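Local coordinates for protein Pcdhgc3 (Mus musculus, PDB 4ZI8) that probably acts as a calcium-dependent cell-adhesion protein that helps establish and maintain specific connections between neurons, here as its first three extracellular cadherin repeats, at residues 267-275 with 285-294. Sequence-based numbering, arbitrary orientation.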
loop_
_atom_site.group_PDB
_atom_site.type_symbol
_atom_site.label_atom_id
_atom_site.label_comp_id
_atom_site.label_asym_id
_atom_site.label_seq_id
_atom_site.Cartn_x
_atom_site.Cartn_y
_atom_site.Cartn_z
ATOM N N GLY B 267 -5.328 3.159 19.020
ATOM C CA GLY B 267 -6.303 3.770 19.898
ATOM C C GLY B 267 -6.081 3.394 21.348
ATOM O O GLY B 267 -6.857 3.779 22.216
ATOM N N GLU B 268 -5.040 2.611 21.618
ATOM C CA GLU B 268 -4.798 2.149 22.981
ATOM C C GLU B 268 -3.937 3.134 23.747
ATOM O O GLU B 268 -2.818 3.437 23.347
ATOM C CB GLU B 268 -4.128 0.792 22.972
ATOM C CG GLU B 268 -3.836 0.262 24.359
ATOM C CD GLU B 268 -3.308 -1.153 24.316
ATOM O OE1 GLU B 268 -3.309 -1.747 23.210
ATOM O OE2 GLU B 268 -2.899 -1.669 25.376
ATOM N N ILE B 269 -4.436 3.605 24.876
ATOM C CA ILE B 269 -3.802 4.739 25.539
ATOM C C ILE B 269 -2.882 4.361 26.689
ATOM O O ILE B 269 -3.198 3.459 27.509
ATOM C CB ILE B 269 -4.879 5.702 26.011
ATOM C CG1 ILE B 269 -5.324 6.521 24.801
ATOM C CG2 ILE B 269 -4.350 6.630 27.123
ATOM C CD1 ILE B 269 -6.745 6.927 24.871
ATOM N N VAL B 270 -1.718 5.015 26.690
ATOM C CA VAL B 270 -0.734 4.913 27.762
ATOM C C VAL B 270 -0.619 6.246 28.508
ATOM O O VAL B 270 -0.407 7.287 27.880
ATOM C CB VAL B 270 0.657 4.555 27.231
ATOM C CG1 VAL B 270 1.682 4.527 28.394
ATOM C CG2 VAL B 270 0.630 3.251 26.496
ATOM N N TYR B 271 -0.743 6.211 29.833
ATOM C CA TYR B 271 -0.632 7.430 30.634
ATOM C C TYR B 271 0.749 7.531 31.253
ATOM O O TYR B 271 1.264 6.551 31.755
ATOM C CB TYR B 271 -1.689 7.461 31.740
ATOM C CG TYR B 271 -3.100 7.429 31.225
ATOM C CD1 TYR B 271 -3.677 8.573 30.683
ATOM C CD2 TYR B 271 -3.858 6.258 31.266
ATOM C CE1 TYR B 271 -4.964 8.558 30.194
ATOM C CE2 TYR B 271 -5.167 6.232 30.780
ATOM C CZ TYR B 271 -5.710 7.393 30.245
ATOM O OH TYR B 271 -6.993 7.411 29.758
ATOM N N SER B 272 1.346 8.720 31.240
ATOM C CA SER B 272 2.663 8.898 31.833
ATOM C C SER B 272 2.774 10.318 32.344
ATOM O O SER B 272 1.953 11.177 31.977
ATOM C CB SER B 272 3.777 8.599 30.823
ATOM O OG SER B 272 3.753 9.513 29.741
ATOM N N PHE B 273 3.760 10.553 33.203
ATOM C CA PHE B 273 4.058 11.901 33.637
ATOM C C PHE B 273 4.645 12.668 32.471
ATOM O O PHE B 273 5.585 12.199 31.822
ATOM C CB PHE B 273 5.035 11.897 34.821
ATOM C CG PHE B 273 4.418 11.420 36.105
ATOM C CD1 PHE B 273 3.366 12.114 36.683
ATOM C CD2 PHE B 273 4.884 10.276 36.734
ATOM C CE1 PHE B 273 2.783 11.664 37.885
ATOM C CE2 PHE B 273 4.325 9.832 37.922
ATOM C CZ PHE B 273 3.281 10.518 38.499
ATOM N N GLY B 274 4.086 13.842 32.202
ATOM C CA GLY B 274 4.570 14.686 31.108
ATOM C C GLY B 274 5.974 15.192 31.377
ATOM O O GLY B 274 6.400 15.236 32.534
ATOM N N SER B 275 6.691 15.571 30.316
ATOM C CA SER B 275 7.995 16.226 30.422
ATOM C C SER B 275 7.785 17.552 31.096
ATOM O O SER B 275 8.711 18.199 31.567
ATOM C CB SER B 275 8.626 16.444 29.042
ATOM O OG SER B 275 7.774 17.257 28.228
ATOM N N PHE B 285 4.496 11.200 43.614
ATOM C CA PHE B 285 3.280 10.605 43.083
ATOM C C PHE B 285 3.584 9.350 42.270
ATOM O O PHE B 285 4.722 9.123 41.856
ATOM C CB PHE B 285 2.520 11.620 42.221
ATOM C CG PHE B 285 2.084 12.835 42.980
ATOM C CD1 PHE B 285 0.936 12.802 43.757
ATOM C CD2 PHE B 285 2.837 13.999 42.939
ATOM C CE1 PHE B 285 0.535 13.921 44.475
ATOM C CE2 PHE B 285 2.452 15.127 43.656
ATOM C CZ PHE B 285 1.300 15.089 44.430
ATOM N N ALA B 286 2.555 8.531 42.063
ATOM C CA ALA B 286 2.647 7.384 41.182
ATOM C C ALA B 286 1.457 7.433 40.218
ATOM O O ALA B 286 0.396 7.972 40.549
ATOM C CB ALA B 286 2.666 6.101 41.960
ATOM N N LEU B 287 1.630 6.878 39.029
ATOM C CA LEU B 287 0.600 6.955 38.028
ATOM C C LEU B 287 0.483 5.603 37.316
ATOM O O LEU B 287 1.464 5.095 36.769
ATOM C CB LEU B 287 0.918 8.072 37.032
ATOM C CG LEU B 287 -0.003 8.157 35.810
ATOM C CD1 LEU B 287 -1.371 8.720 36.165
ATOM C CD2 LEU B 287 0.663 9.001 34.717
ATOM N N ASP B 288 -0.691 4.992 37.345
ATOM C CA ASP B 288 -0.851 3.751 36.594
ATOM C C ASP B 288 -0.942 4.031 35.107
ATOM O O ASP B 288 -1.842 4.749 34.657
ATOM C CB ASP B 288 -2.084 2.989 37.044
ATOM C CG ASP B 288 -2.110 1.585 36.503
ATOM O OD1 ASP B 288 -2.400 1.407 35.301
ATOM O OD2 ASP B 288 -1.821 0.651 37.282
ATOM N N LEU B 289 -0.038 3.433 34.334
ATOM C CA LEU B 289 0.066 3.748 32.916
ATOM C C LEU B 289 -1.148 3.263 32.114
ATOM O O LEU B 289 -1.393 3.760 31.028
ATOM C CB LEU B 289 1.359 3.160 32.334
ATOM C CG LEU B 289 1.492 1.628 32.387
ATOM C CD1 LEU B 289 1.300 1.110 31.007
ATOM C CD2 LEU B 289 2.815 1.165 32.892
ATOM N N VAL B 290 -1.906 2.308 32.653
ATOM C CA VAL B 290 -3.110 1.809 31.976
ATOM C C VAL B 290 -4.368 2.526 32.462
ATOM O O VAL B 290 -5.197 2.960 31.646
ATOM C CB VAL B 290 -3.306 0.315 32.182
ATOM C CG1 VAL B 290 -4.589 -0.180 31.428
ATOM C CG2 VAL B 290 -2.094 -0.450 31.664
ATOM N N THR B 291 -4.508 2.676 33.776
ATOM C CA THR B 291 -5.770 3.153 34.308
ATOM C C THR B 291 -5.830 4.650 34.484
ATOM O O THR B 291 -6.919 5.189 34.673
ATOM C CB THR B 291 -6.083 2.538 35.650
ATOM O OG1 THR B 291 -5.128 3.010 36.596
ATOM C CG2 THR B 291 -6.036 1.027 35.570
ATOM N N GLY B 292 -4.688 5.326 34.440
ATOM C CA GLY B 292 -4.671 6.764 34.658
ATOM C C GLY B 292 -4.924 7.178 36.106
ATOM O O GLY B 292 -5.165 8.349 36.418
ATOM N N VAL B 293 -4.853 6.217 37.014
ATOM C CA VAL B 293 -5.001 6.526 38.428
ATOM C C VAL B 293 -3.708 7.090 39.029
ATOM O O VAL B 293 -2.643 6.470 38.978
ATOM C CB VAL B 293 -5.458 5.278 39.201
ATOM C CG1 VAL B 293 -5.449 5.551 40.716
ATOM C CG2 VAL B 293 -6.854 4.868 38.737
ATOM N N LEU B 294 -3.814 8.303 39.568
ATOM C CA LEU B 294 -2.722 8.973 40.248
ATOM C C LEU B 294 -2.857 8.755 41.750
ATOM O O LEU B 294 -3.943 8.984 42.318
ATOM C CB LEU B 294 -2.741 10.461 39.921
ATOM C CG LEU B 294 -1.678 11.363 40.538
ATOM C CD1 LEU B 294 -0.335 11.178 39.847
ATOM C CD2 LEU B 294 -2.154 12.817 40.473
HETATM O O HOH W 1 -5.568 3.087 28.793
#
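Tyr271 and Leu289 make the one direct hydrogen bond between strand 269-273 and the hairpin of 285-294: Tyr271 N-H donates to Leu289 O at 2.8 Å (N to O), nearly straight at 174°. Beside it a water donates to both Ile269 O and Val290 O, linking the segments a second time. Closely spaced backbones also bring Leu289 CA to 3.3 Å from Tyr271 O, a CA-H...O contact.

Aromatic contacts fill the space between the strands. With CG anti to its own carbonyl carbon (chi1 -61°), Tyr271 turns its ring onto the hairpin turn, where Gly292 CA lies over one face, 4.0 Å from the centroid, and Val290 O meets the edge. Tyr271 CE2 leaves little room for a CB at Gly292, whose positive phi also suits glycine. The hydroxyl continues to Ala258 N on strand 252-259. Replacing this tyrosine with an alanine would probably leave Gly292 CA without the ring it packs on and Ala258 N without its hydroxyl partner. Phe273 receives Leu287 CB over one face, 4.1 Å from its centroid, while Leu294 CD1 touches the edge at CE1.

Among the aliphatic contacts, Leu287 CD2 packs against the main chain of Ser272, 3.4 Å from its carbonyl carbon, and Val270 lies alongside Leu289.

The turn is held internally by Asp288, whose OD1 accepts from Val290 N, an Asx turn, and from Thr291 N on the opposite face of the carboxylate plane, completing an Asx motif.

The two segments belong to opposing sheets of the third cadherin repeat's beta-sandwich: strand 269-273 pairs with 307-316, strand 285-287 with 293-296. Between them the contact is mainly apolar, with the backbone bond, CA-H...O contacts and water fastening the turn, and the Tyr271 hydroxyl adding a polar link to strand 252-259.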